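Local coordinates for ankyrin repeat family protein (Enterococcus faecalis, PDB 3HRA), which is of unknown function but, as an ankyrin repeat protein, probably serves as a scaffold that binds other proteins, at residues A[114-119]-A[156-160]; A[131-135]-A[167-173]; A[161-166]-A[196-201]. One frame throughout, in Å; residues are numbered along the deposited sequence.

Followed from the N terminus, the chain first reaches contact 1, where segment 114-119, the end of helix 110-115 and the turn into helix 119-128, meets the start of helix 155-166. This closes the loop running from 119 to 156. Segment 131-135 lies inside that loop and pairs with 167-173 in contact 2, so contacts 1 and 2 cross along the sequence without touching. Contact 3 begins directly after contact 1, on the second half of helix 155-166, and joins it to the C-terminal end, 196-201; it crosses contact 2 and touches it through Gln171 and Leu164. Together the three tie helix 155-166 and the loop after it to the layers before and behind in the ankyrin stack.

Contact 1: residues A[114-119]-A[156-160]; sequences AEKGHI and LYQDI
In the helix-turn-helix unit of an ankyrin repeat, the tight turn between two helices is met here by a helix of the next layer. Helix 110-115 ends in a Schellman motif at Gly117, and Tyr157 reaches into that end: its OH donates to Glu115 O at 2.8 Å, approaching 34° out of the carbonyl plane with a C=O...O angle of 137°. The edge of the ring lies beside Ala114 O, 3.4 Å from Tyr157 CE1. With CG anti to its carbonyl carbon (chi1 -69°), Tyr157 carries its ring toward the turn. Ile160 packs alongside; its CD1 sits 3.5 Å from Gly117 CA, and its CG2 meets Ala114 CB at 4.0 Å. The positive phi of Gly117 favours glycine, and Leu156 CD2 and Tyr157 OH stand where a side chain would begin. Ile119 slides past Ile160 in the opposite direction, CB to CG1 at 3.9 Å, and puts its CD1 3.9 Å from Asp159 CB. Leu156 closes the other flank, both methyls against Gly117 O. Behind, helix 143-149 packs on Ala114 and Ile160 through Ala143 and Ala147, while Arg151 in the following loop pairs with Glu115.

Contact 2: residues A[131-135]-A[167-173]; sequences EDIDF and NGADQSI
Asp134 and Ile133 reach across from one loop to the next. Asp134 OD1 takes the backbone N-H of Asp170 at 2.9 Å, an almost straight bond (170°) on the syn side of the carboxylate. Ile133 lays its CD1 3.8 Å from Ala169 CB and 3.9 Å from Asn167 CB; with CG1 anti to its own nitrogen (chi1 -167°), the end of the chain runs into the corner where helix 155-166 gives way to the loop. Ile173 CD1 packs over a face of the Asp134 carboxylate, 3.6 Å from Asp134 CB, on the same side as Asp170 CB.

Three waters extend the grip on Asp134. One joins OD1 to Asp170 O, and another joins OD2 to Gly168 O. The third links Asp134 OD2 to Asp170 OD2, two oxygens 4.7 Å apart, and probably eases the repulsion between them.

Further out, each aspartate loop is stiffened from within. Asp132 OD1 accepts Asp134 N in an Asx turn, inside a type I turn from Asp132 to Phe135. Asp170 OD1 receives both Ser172 N and Ser172 OG, the latter at 2.7 Å. A Schellman motif at Gly168 ends helix 155-166, whose Leu164 touches both Ile133 and Ala169. The contact joins the loop after helix 119-128 to the loop after helix 155-166, neighbouring loops in the stack of helix pairs that makes up an ankyrin repeat domain.

Contact 3: residues A[161-166]-A[196-201]; sequences VKLLME and ILAQYN
Tyr200 OH is gripped from two sides. It donates to Glu166 OE2 at 2.6 Å, on the anti lone pair of that oxygen and near the plane of the ring, and it accepts from Lys162 NZ at 2.7 Å. Lys162 NZ and Glu166 OE2 lie 3.9 Å apart, a long salt bridge that leaves the hydroxyl as the closer link between the two charges. The Lys162 chain starts anti to its nitrogen and bends at chi2 (74°), which brings its end round to the hydroxyl. A water accepts from Lys162 NZ and donates to Gln199 OE1.

Beneath the polar end, Met165 covers one face of the Tyr200 ring. Its CB stands over the centre of the face, 3.6 Å from the centroid, as a CH-pi contact. SD lies above the same face at the greater distance of 5.3 Å, a Met-aromatic contact, and the twice-bent chain folds CE back to 3.5 Å from Tyr200 CB. Leu197 CD2 meets both Met165 SD and Val161 CG1, and Ile196 CG2 packs on Val161 CG1 at 4.0 Å.

Deeper in, Leu144 of helix 143-149 touches Val161 and Met165, while Ala181 and Met182 of helix 181-188 lie against Leu197. Helix 155-166 and the end of helix 191-198, with the tail after it, thus lie side by side against helices 143-149 and 181-188, as in the layered helix pairs of the ankyrin fold, at the C-terminal end of the chain.

Contact 1: residues A[114-119]-A[156-160]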
ATOM      1  N   ALA A 114       3.349   3.610   6.059  1.00  6.63           N
ATOM      2  CA  ALA A 114       3.903   4.292   7.228  1.00  7.91           C
ATOM      3  C   ALA A 114       4.865   5.419   6.841  1.00  8.62           C
ATOM      4  O   ALA A 114       4.783   6.508   7.405  1.00 10.16           O
ATOM      5  CB  ALA A 114       4.580   3.299   8.180  1.00  6.33           C
ATOM      6  N   GLU A 115       5.760   5.163   5.884  1.00  6.93           N
ATOM      7  CA  GLU A 115       6.747   6.159   5.484  1.00  7.45           C
ATOM      8  C   GLU A 115       6.050   7.381   4.929  1.00  8.27           C
ATOM      9  O   GLU A 115       6.452   8.512   5.195  1.00  9.35           O
ATOM     10  CB  GLU A 115       7.707   5.594   4.435  1.00  7.58           C
ATOM     11  CG  GLU A 115       8.808   6.575   3.988  1.00 12.07           C
ATOM     12  CD  GLU A 115       8.480   7.291   2.674  1.00 16.79           C
ATOM     13  OE1 GLU A 115       8.141   6.608   1.691  1.00 23.20           O
ATOM     14  OE2 GLU A 115       8.584   8.533   2.612  1.00 25.40           O
ATOM     15  N   LYS A 116       4.979   7.148   4.170  1.00  8.95           N
ATOM     16  CA  LYS A 116       4.283   8.234   3.498  1.00  8.77           C
ATOM     17  C   LYS A 116       3.227   8.916   4.361  1.00 11.75           C
ATOM     18  O   LYS A 116       2.541   9.835   3.897  1.00 11.66           O
ATOM     19  CB  LYS A 116       3.700   7.751   2.162  1.00  7.19           C
ATOM     20  CG  LYS A 116       4.778   7.404   1.138  1.00 11.03           C
ATOM     21  CD  LYS A 116       4.209   6.615  -0.014  1.00 11.27           C
ATOM     22  CE  LYS A 116       5.156   6.593  -1.211  1.00 20.86           C
ATOM     23  NZ  LYS A 116       6.572   6.535  -0.812  1.00 27.11           N
ATOM     24  N   GLY A 117       3.121   8.490   5.619  1.00  6.76           N
ATOM     25  CA  GLY A 117       2.249   9.142   6.587  1.00 11.11           C
ATOM     26  C   GLY A 117       0.777   8.793   6.506  1.00 11.53           C
ATOM     27  O   GLY A 117      -0.064   9.501   7.055  1.00 11.16           O
ATOM     28  N   HIS A 118       0.456   7.702   5.815  1.00  9.50           N
ATOM     29  CA  HIS A 118      -0.936   7.309   5.622  1.00  8.00           C
ATOM     30  C   HIS A 118      -1.434   6.484   6.788  1.00 10.32           C
ATOM     31  O   HIS A 118      -1.569   5.268   6.696  1.00 10.19           O
ATOM     32  CB  HIS A 118      -1.068   6.556   4.299  1.00  9.35           C
ATOM     33  CG  HIS A 118      -0.758   7.416   3.122  1.00  9.54           C
ATOM     34  ND1 HIS A 118       0.186   7.081   2.172  1.00 13.62           N
ATOM     35  CD2 HIS A 118      -1.229   8.637   2.774  1.00  9.55           C
ATOM     36  CE1 HIS A 118       0.254   8.042   1.271  1.00  9.98           C
ATOM     37  NE2 HIS A 118      -0.584   9.002   1.617  1.00 15.09           N
ATOM     38  N   ILE A 119      -1.685   7.164   7.902  1.00 11.99           N
ATOM     39  CA  ILE A 119      -1.952   6.479   9.160  1.00 10.89           C
ATOM     40  C   ILE A 119      -3.245   5.653   9.115  1.00 11.88           C
ATOM     41  O   ILE A 119      -3.330   4.586   9.725  1.00 14.01           O
ATOM     42  CB  ILE A 119      -1.915   7.480  10.358  1.00  9.05           C
ATOM     43  CG1 ILE A 119      -1.955   6.735  11.693  1.00 17.14           C
ATOM     44  CG2 ILE A 119      -3.040   8.503  10.254  1.00 15.51           C
ATOM     45  CD1 ILE A 119      -1.681   7.626  12.910  1.00 14.16           C
ATOM     46  N   LEU A 156       2.625  13.709  13.150  1.00 13.15           N
ATOM     47  CA  LEU A 156       2.040  12.633  12.356  1.00  9.88           C
ATOM     48  C   LEU A 156       2.884  11.376  12.522  1.00  9.35           C
ATOM     49  O   LEU A 156       2.367  10.290  12.749  1.00 10.49           O
ATOM     50  CB  LEU A 156       1.960  13.041  10.883  1.00 12.94           C
ATOM     51  CG  LEU A 156       1.476  12.002   9.871  1.00 10.91           C
ATOM     52  CD1 LEU A 156       0.077  11.509  10.224  1.00 16.25           C
ATOM     53  CD2 LEU A 156       1.529  12.591   8.466  1.00 16.42           C
ATOM     54  N   TYR A 157       4.193  11.547  12.449  1.00  9.12           N
ATOM     55  CA  TYR A 157       5.102  10.402  12.552  1.00  6.46           C
ATOM     56  C   TYR A 157       5.222   9.896  13.975  1.00  8.97           C
ATOM     57  O   TYR A 157       5.353   8.692  14.193  1.00 10.02           O
ATOM     58  CB  TYR A 157       6.438  10.672  11.848  1.00  7.75           C
ATOM     59  CG  TYR A 157       6.201  10.734  10.359  1.00  9.33           C
ATOM     60  CD1 TYR A 157       6.060   9.564   9.611  1.00  6.02           C
ATOM     61  CD2 TYR A 157       6.020  11.947   9.709  1.00 12.04           C
ATOM     62  CE1 TYR A 157       5.780   9.618   8.242  1.00  8.92           C
ATOM     63  CE2 TYR A 157       5.749  12.002   8.350  1.00 10.13           C
ATOM     64  CZ  TYR A 157       5.636  10.841   7.622  1.00 10.75           C
ATOM     65  OH  TYR A 157       5.351  10.893   6.267  1.00 10.82           O
ATOM     66  N   GLN A 158       5.096  10.803  14.943  1.00  9.85           N
ATOM     67  CA  GLN A 158       5.010  10.401  16.345  1.00 11.52           C
ATOM     68  C   GLN A 158       3.795   9.494  16.500  1.00  9.65           C
ATOM     69  O   GLN A 158       3.873   8.445  17.128  1.00  9.69           O
ATOM     70  CB  GLN A 158       4.934  11.621  17.283  1.00  7.73           C
ATOM     71  CG  GLN A 158       6.218  12.443  17.312  1.00 11.58           C
ATOM     72  CD  GLN A 158       6.014  13.853  17.844  1.00 11.17           C
ATOM     73  OE1 GLN A 158       6.704  14.799  17.439  1.00 15.13           O
ATOM     74  NE2 GLN A 158       5.066  14.003  18.754  1.00  8.61           N
ATOM     75  N   ASP A 159       2.673   9.879  15.903  1.00  8.81           N
ATOM     76  CA  ASP A 159       1.454   9.072  16.008  1.00  9.85           C
ATOM     77  C   ASP A 159       1.597   7.700  15.316  1.00  8.78           C
ATOM     78  O   ASP A 159       1.082   6.690  15.807  1.00 10.70           O
ATOM     79  CB  ASP A 159       0.251   9.831  15.428  1.00  7.26           C
ATOM     80  CG  ASP A 159      -0.246  10.973  16.346  1.00 21.10           C
ATOM     81  OD1 ASP A 159       0.153  11.046  17.530  1.00 22.32           O
ATOM     82  OD2 ASP A 159      -1.055  11.797  15.870  1.00 25.23           O
ATOM     83  N   ILE A 160       2.284   7.671  14.180  1.00  4.07           N
ATOM     84  CA  ILE A 160       2.494   6.415  13.460  1.00  7.98           C
ATOM     85  C   ILE A 160       3.415   5.503  14.263  1.00  7.91           C
ATOM     86  O   ILE A 160       3.147   4.305  14.393  1.00  6.60           O
ATOM     87  CB  ILE A 160       3.016   6.644  12.030  1.00  8.30           C
ATOM     88  CG1 ILE A 160       1.896   7.204  11.145  1.00 12.31           C
ATOM     89  CG2 ILE A 160       3.563   5.343  11.426  1.00  5.58           C
ATOM     90  CD1 ILE A 160       2.373   7.840   9.850  1.00 10.48           C
TER

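Contact 2: residues A[131-135]-A[167-173]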
ATOM      1  N   GLU A 131      -0.449  -8.523   6.953  1.00 11.09           N
ATOM      2  CA  GLU A 131       0.909  -7.999   6.810  1.00  9.28           C
ATOM      3  C   GLU A 131       1.713  -8.220   8.101  1.00 11.91           C
ATOM      4  O   GLU A 131       1.211  -8.002   9.193  1.00 13.73           O
ATOM      5  CB  GLU A 131       0.862  -6.499   6.494  1.00 11.86           C
ATOM      6  CG  GLU A 131       0.041  -6.132   5.248  1.00 16.57           C
ATOM      7  CD  GLU A 131       0.792  -6.397   3.966  1.00 20.13           C
ATOM      8  OE1 GLU A 131       1.995  -6.714   4.061  1.00 30.53           O
ATOM      9  OE2 GLU A 131       0.186  -6.304   2.866  1.00 19.88           O
ATOM     10  N   ASP A 132       2.956  -8.673   7.964  1.00  9.72           N
ATOM     11  CA  ASP A 132       3.859  -8.847   9.095  1.00  9.51           C
ATOM     12  C   ASP A 132       4.393  -7.468   9.491  1.00  6.79           C
ATOM     13  O   ASP A 132       5.023  -6.788   8.688  1.00  7.66           O
ATOM     14  CB  ASP A 132       4.999  -9.769   8.653  1.00 13.51           C
ATOM     15  CG  ASP A 132       6.072  -9.962   9.711  1.00 16.64           C
ATOM     16  OD1 ASP A 132       5.947  -9.427  10.839  1.00 17.33           O
ATOM     17  OD2 ASP A 132       7.064 -10.659   9.384  1.00 24.58           O
ATOM     18  N   ILE A 133       4.113  -7.035  10.717  1.00  7.03           N
ATOM     19  CA  ILE A 133       4.531  -5.709  11.156  1.00  6.09           C
ATOM     20  C   ILE A 133       6.058  -5.575  11.150  1.00  6.84           C
ATOM     21  O   ILE A 133       6.605  -4.468  11.085  1.00  7.77           O
ATOM     22  CB  ILE A 133       3.933  -5.395  12.553  1.00  7.25           C
ATOM     23  CG1 ILE A 133       4.061  -3.916  12.917  1.00  5.91           C
ATOM     24  CG2 ILE A 133       4.552  -6.289  13.637  1.00  7.08           C
ATOM     25  CD1 ILE A 133       3.166  -3.546  14.095  1.00  9.79           C
ATOM     26  N   ASP A 134       6.747  -6.707  11.192  1.00  7.40           N
ATOM     27  CA  ASP A 134       8.207  -6.714  11.260  1.00  5.21           C
ATOM     28  C   ASP A 134       8.870  -7.017   9.909  1.00  8.78           C
ATOM     29  O   ASP A 134      10.071  -7.304   9.833  1.00 10.19           O
ATOM     30  CB  ASP A 134       8.688  -7.715  12.315  1.00  8.49           C
ATOM     31  CG  ASP A 134       8.293  -7.318  13.735  1.00 13.57           C
ATOM     32  OD1 ASP A 134       8.172  -6.100  14.025  1.00  8.72           O
ATOM     33  OD2 ASP A 134       8.108  -8.240  14.579  1.00 16.18           O
ATOM     34  N   PHE A 135       8.088  -6.939   8.840  1.00  5.82           N
ATOM     35  CA  PHE A 135       8.620  -7.233   7.519  1.00  5.80           C
ATOM     36  C   PHE A 135       9.699  -6.214   7.181  1.00  7.46           C
ATOM     37  O   PHE A 135       9.644  -5.070   7.632  1.00  8.11           O
ATOM     38  CB  PHE A 135       7.501  -7.165   6.477  1.00  5.92           C
ATOM     39  CG  PHE A 135       7.907  -7.691   5.125  1.00  4.81           C
ATOM     40  CD1 PHE A 135       8.038  -9.053   4.918  1.00  9.72           C
ATOM     41  CD2 PHE A 135       8.173  -6.822   4.070  1.00  6.59           C
ATOM     42  CE1 PHE A 135       8.423  -9.552   3.663  1.00 10.64           C
ATOM     43  CE2 PHE A 135       8.546  -7.308   2.819  1.00  7.23           C
ATOM     44  CZ  PHE A 135       8.667  -8.676   2.619  1.00  8.13           C
ATOM     45  N   ASN A 167       0.977  -2.003  18.531  1.00  9.37           N
ATOM     46  CA  ASN A 167       0.604  -3.214  17.835  1.00  8.45           C
ATOM     47  C   ASN A 167       1.739  -4.231  17.811  1.00 10.96           C
ATOM     48  O   ASN A 167       1.715  -5.190  17.029  1.00 17.78           O
ATOM     49  CB  ASN A 167       0.117  -2.907  16.416  1.00  8.43           C
ATOM     50  CG  ASN A 167      -1.327  -2.431  16.391  1.00 15.47           C
ATOM     51  OD1 ASN A 167      -2.241  -3.227  16.194  1.00 19.21           O
ATOM     52  ND2 ASN A 167      -1.540  -1.129  16.615  1.00 13.73           N
ATOM     53  N   GLY A 168       2.722  -4.019  18.683  1.00 12.40           N
ATOM     54  CA  GLY A 168       3.764  -5.001  18.907  1.00 14.02           C
ATOM     55  C   GLY A 168       4.934  -4.978  17.942  1.00 12.95           C
ATOM     56  O   GLY A 168       5.650  -5.976  17.827  1.00 13.11           O
ATOM     57  N   ALA A 169       5.150  -3.860  17.250  1.00  7.79           N
ATOM     58  CA  ALA A 169       6.339  -3.742  16.379  1.00  9.32           C
ATOM     59  C   ALA A 169       7.610  -4.029  17.165  1.00  7.90           C
ATOM     60  O   ALA A 169       7.767  -3.570  18.298  1.00 11.18           O
ATOM     61  CB  ALA A 169       6.420  -2.349  15.747  1.00  8.04           C
ATOM     62  N   ASP A 170       8.522  -4.783  16.559  1.00  8.92           N
ATOM     63  CA  ASP A 170       9.813  -5.078  17.191  1.00 11.31           C
ATOM     64  C   ASP A 170      10.777  -3.939  16.884  1.00  7.54           C
ATOM     65  O   ASP A 170      11.227  -3.783  15.750  1.00  9.40           O
ATOM     66  CB  ASP A 170      10.356  -6.410  16.666  1.00 11.67           C
ATOM     67  CG  ASP A 170      11.666  -6.830  17.328  1.00 14.89           C
ATOM     68  OD1 ASP A 170      12.199  -6.088  18.182  1.00 13.99           O
ATOM     69  OD2 ASP A 170      12.172  -7.914  16.980  1.00 17.15           O
ATOM     70  N   GLN A 171      11.096  -3.137  17.888  1.00  8.31           N
ATOM     71  CA  GLN A 171      11.981  -2.000  17.657  1.00  6.38           C
ATOM     72  C   GLN A 171      13.475  -2.342  17.700  1.00  8.00           C
ATOM     73  O   GLN A 171      14.320  -1.484  17.419  1.00 10.66           O
ATOM     74  CB  GLN A 171      11.679  -0.857  18.632  1.00  9.73           C
ATOM     75  CG  GLN A 171      12.152  -1.099  20.059  1.00 10.49           C
ATOM     76  CD  GLN A 171      12.153   0.174  20.885  1.00  9.61           C
ATOM     77  OE1 GLN A 171      12.770   1.176  20.506  1.00 13.46           O
ATOM     78  NE2 GLN A 171      11.483   0.134  22.034  1.00  9.90           N
ATOM     79  N   SER A 172      13.796  -3.591  18.027  1.00  6.45           N
ATOM     80  CA  SER A 172      15.192  -4.017  18.117  1.00  6.63           C
ATOM     81  C   SER A 172      15.767  -4.398  16.748  1.00 12.14           C
ATOM     82  O   SER A 172      16.984  -4.582  16.598  1.00 13.26           O
ATOM     83  CB  SER A 172      15.338  -5.166  19.134  1.00 15.01           C
ATOM     84  OG  SER A 172      14.859  -6.395  18.611  1.00 19.82           O
ATOM     85  N   ILE A 173      14.899  -4.499  15.744  1.00  9.29           N
ATOM     86  CA  ILE A 173      15.349  -4.888  14.401  1.00  8.88           C
ATOM     87  C   ILE A 173      16.321  -3.870  13.801  1.00  9.34           C
ATOM     88  O   ILE A 173      16.061  -2.676  13.817  1.00 10.73           O
ATOM     89  CB  ILE A 173      14.152  -5.107  13.442  1.00  6.57           C
ATOM     90  CG1 ILE A 173      13.299  -6.278  13.947  1.00  8.22           C
ATOM     91  CG2 ILE A 173      14.643  -5.359  12.008  1.00 10.05           C
ATOM     92  CD1 ILE A 173      11.940  -6.462  13.244  1.00 12.02           C
TER
HETATM   93  O   HOH W   1       9.292  -3.674  13.450  1.00 13.53           O
HETATM   94  O   HOH W   2       6.692  -8.126  16.658  1.00 16.81           O
HETATM   95  O   HOH W   3      10.482  -9.879  15.354  1.00 35.72           O

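Contact 3: residues A[161-166]-A[196-201]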
ATOM      1  N   VAL A 161       4.463   6.074  14.849  1.00  4.91           N
ATOM      2  CA  VAL A 161       5.335   5.299  15.738  1.00  7.22           C
ATOM      3  C   VAL A 161       4.557   4.678  16.921  1.00  6.19           C
ATOM      4  O   VAL A 161       4.727   3.504  17.238  1.00  7.63           O
ATOM      5  CB  VAL A 161       6.530   6.147  16.238  1.00  6.99           C
ATOM      6  CG1 VAL A 161       7.281   5.419  17.359  1.00  6.83           C
ATOM      7  CG2 VAL A 161       7.450   6.459  15.078  1.00  9.46           C
ATOM      8  N   LYS A 162       3.710   5.471  17.569  1.00  8.15           N
ATOM      9  CA  LYS A 162       2.917   4.980  18.693  1.00  8.40           C
ATOM     10  C   LYS A 162       1.983   3.837  18.283  1.00  7.50           C
ATOM     11  O   LYS A 162       1.901   2.822  18.978  1.00  8.83           O
ATOM     12  CB  LYS A 162       2.094   6.113  19.310  1.00 10.24           C
ATOM     13  CG  LYS A 162       1.308   5.676  20.518  1.00 12.82           C
ATOM     14  CD  LYS A 162       2.221   5.470  21.728  1.00 15.46           C
ATOM     15  CE  LYS A 162       1.388   5.294  22.992  1.00 17.76           C
ATOM     16  NZ  LYS A 162       2.243   5.057  24.190  1.00 16.98           N
ATOM     17  N   LEU A 163       1.278   4.029  17.171  1.00  6.11           N
ATOM     18  CA  LEU A 163       0.397   3.019  16.580  1.00  8.97           C
ATOM     19  C   LEU A 163       1.150   1.699  16.355  1.00  7.84           C
ATOM     20  O   LEU A 163       0.660   0.632  16.725  1.00 11.59           O
ATOM     21  CB  LEU A 163      -0.141   3.522  15.241  1.00  9.78           C
ATOM     22  CG  LEU A 163      -1.549   3.167  14.751  1.00 18.87           C
ATOM     23  CD1 LEU A 163      -1.600   3.170  13.223  1.00 20.26           C
ATOM     24  CD2 LEU A 163      -2.083   1.856  15.320  1.00 16.21           C
ATOM     25  N   LEU A 164       2.340   1.774  15.758  1.00  5.81           N
ATOM     26  CA  LEU A 164       3.148   0.572  15.496  1.00  9.16           C
ATOM     27  C   LEU A 164       3.577  -0.122  16.788  1.00  9.71           C
ATOM     28  O   LEU A 164       3.498  -1.348  16.901  1.00  7.65           O
ATOM     29  CB  LEU A 164       4.391   0.897  14.620  1.00  4.06           C
ATOM     30  CG  LEU A 164       4.082   1.279  13.165  1.00  5.45           C
ATOM     31  CD1 LEU A 164       5.286   1.904  12.461  1.00  6.22           C
ATOM     32  CD2 LEU A 164       3.577   0.051  12.411  1.00  7.47           C
ATOM     33  N   MET A 165       4.058   0.653  17.757  1.00  6.31           N
ATOM     34  CA  MET A 165       4.489   0.063  19.020  1.00  8.75           C
ATOM     35  C   MET A 165       3.318  -0.548  19.770  1.00  8.67           C
ATOM     36  O   MET A 165       3.459  -1.571  20.427  1.00 11.95           O
ATOM     37  CB  MET A 165       5.214   1.092  19.895  1.00  8.70           C
ATOM     38  CG  MET A 165       6.480   1.655  19.250  1.00  9.16           C
ATOM     39  SD  MET A 165       7.639   0.389  18.698  1.00 10.05           S
ATOM     40  CE  MET A 165       8.128  -0.311  20.280  1.00 10.46           C
ATOM     41  N   GLU A 166       2.154   0.084  19.680  1.00  6.70           N
ATOM     42  CA  GLU A 166       0.993  -0.436  20.384  1.00  8.46           C
ATOM     43  C   GLU A 166       0.503  -1.732  19.745  1.00 13.10           C
ATOM     44  O   GLU A 166      -0.280  -2.472  20.339  1.00 18.69           O
ATOM     45  CB  GLU A 166      -0.119   0.596  20.423  1.00  9.17           C
ATOM     46  CG  GLU A 166       0.077   1.639  21.501  1.00 13.25           C
ATOM     47  CD  GLU A 166      -0.012   1.068  22.911  1.00 16.98           C
ATOM     48  OE1 GLU A 166      -0.948   0.293  23.186  1.00 23.46           O
ATOM     49  OE2 GLU A 166       0.851   1.403  23.742  1.00 19.86           O
ATOM     50  N   ILE A 196       8.904   8.105  23.197  1.00  8.98           N
ATOM     51  CA  ILE A 196       7.920   7.064  22.901  1.00  6.75           C
ATOM     52  C   ILE A 196       8.619   5.707  22.852  1.00  9.94           C
ATOM     53  O   ILE A 196       8.192   4.748  23.497  1.00 10.51           O
ATOM     54  CB  ILE A 196       7.205   7.341  21.562  1.00  9.30           C
ATOM     55  CG1 ILE A 196       6.384   8.632  21.633  1.00 10.86           C
ATOM     56  CG2 ILE A 196       6.319   6.169  21.165  1.00 12.72           C
ATOM     57  CD1 ILE A 196       5.856   9.071  20.275  1.00 13.37           C
ATOM     58  N   LEU A 197       9.721   5.624  22.113  1.00  9.42           N
ATOM     59  CA  LEU A 197      10.431   4.350  21.974  1.00 10.36           C
ATOM     60  C   LEU A 197      10.985   3.843  23.307  1.00 11.86           C
ATOM     61  O   LEU A 197      10.990   2.642  23.557  1.00 16.26           O
ATOM     62  CB  LEU A 197      11.550   4.448  20.936  1.00  6.42           C
ATOM     63  CG  LEU A 197      11.070   4.632  19.493  1.00  3.86           C
ATOM     64  CD1 LEU A 197      12.221   4.883  18.530  1.00  8.71           C
ATOM     65  CD2 LEU A 197      10.251   3.436  19.024  1.00  7.11           C
ATOM     66  N   ALA A 198      11.453   4.761  24.158  1.00 11.96           N
ATOM     67  CA  ALA A 198      12.027   4.401  25.458  1.00  9.22           C
ATOM     68  C   ALA A 198      10.995   3.755  26.390  1.00 12.21           C
ATOM     69  O   ALA A 198      11.353   3.065  27.340  1.00 13.08           O
ATOM     70  CB  ALA A 198      12.637   5.627  26.135  1.00 12.35           C
ATOM     71  N   GLN A 199       9.720   3.990  26.117  1.00 10.58           N
ATOM     72  CA  GLN A 199       8.652   3.461  26.952  1.00 12.23           C
ATOM     73  C   GLN A 199       8.258   2.016  26.658  1.00 10.03           C
ATOM     74  O   GLN A 199       7.471   1.426  27.397  1.00 16.16           O
ATOM     75  CB  GLN A 199       7.437   4.384  26.868  1.00 12.35           C
ATOM     76  CG  GLN A 199       7.700   5.718  27.586  1.00 17.18           C
ATOM     77  CD  GLN A 199       6.680   6.765  27.249  1.00 20.22           C
ATOM     78  OE1 GLN A 199       5.724   6.501  26.515  1.00 24.51           O
ATOM     79  NE2 GLN A 199       6.865   7.966  27.787  1.00 23.66           N
ATOM     80  N   TYR A 200       8.793   1.456  25.578  1.00 10.45           N
ATOM     81  CA  TYR A 200       8.529   0.073  25.203  1.00 10.96           C
ATOM     82  C   TYR A 200       9.811  -0.735  25.248  1.00 14.52           C
ATOM     83  O   TYR A 200      10.910  -0.172  25.168  1.00 17.31           O
ATOM     84  CB  TYR A 200       7.961  -0.017  23.777  1.00 10.63           C
ATOM     85  CG  TYR A 200       6.648   0.691  23.603  1.00  8.68           C
ATOM     86  CD1 TYR A 200       6.601   2.053  23.352  1.00 10.80           C
ATOM     87  CD2 TYR A 200       5.447   0.003  23.722  1.00 11.94           C
ATOM     88  CE1 TYR A 200       5.394   2.712  23.203  1.00 12.19           C
ATOM     89  CE2 TYR A 200       4.241   0.648  23.574  1.00 11.68           C
ATOM     90  CZ  TYR A 200       4.219   2.001  23.313  1.00 14.49           C
ATOM     91  OH  TYR A 200       3.013   2.648  23.184  1.00 17.71           O
ATOM     92  N   ASN A 201       9.669  -2.053  25.359  1.00 13.75           N
ATOM     93  CA  ASN A 201      10.813  -2.948  25.222  1.00 14.26           C
ATOM     94  C   ASN A 201      11.028  -3.317  23.762  1.00 16.84           C
ATOM     95  O   ASN A 201      11.859  -4.173  23.458  1.00 29.82           O
ATOM     96  CB  ASN A 201      10.629  -4.203  26.085  1.00 16.23           C
ATOM     97  CG  ASN A 201      10.796  -3.912  27.563  1.00 18.30           C
ATOM     98  OD1 ASN A 201      11.760  -3.259  27.966  1.00 26.83           O
ATOM     99  ND2 ASN A 201       9.851  -4.378  28.379  1.00 18.53           N
ATOM    100  OXT ASN A 201      10.368  -2.763  22.860  1.00 21.45           O
TER
HETATM  101  O   HOH W   4       4.047   7.534  24.684  1.00 33.60           O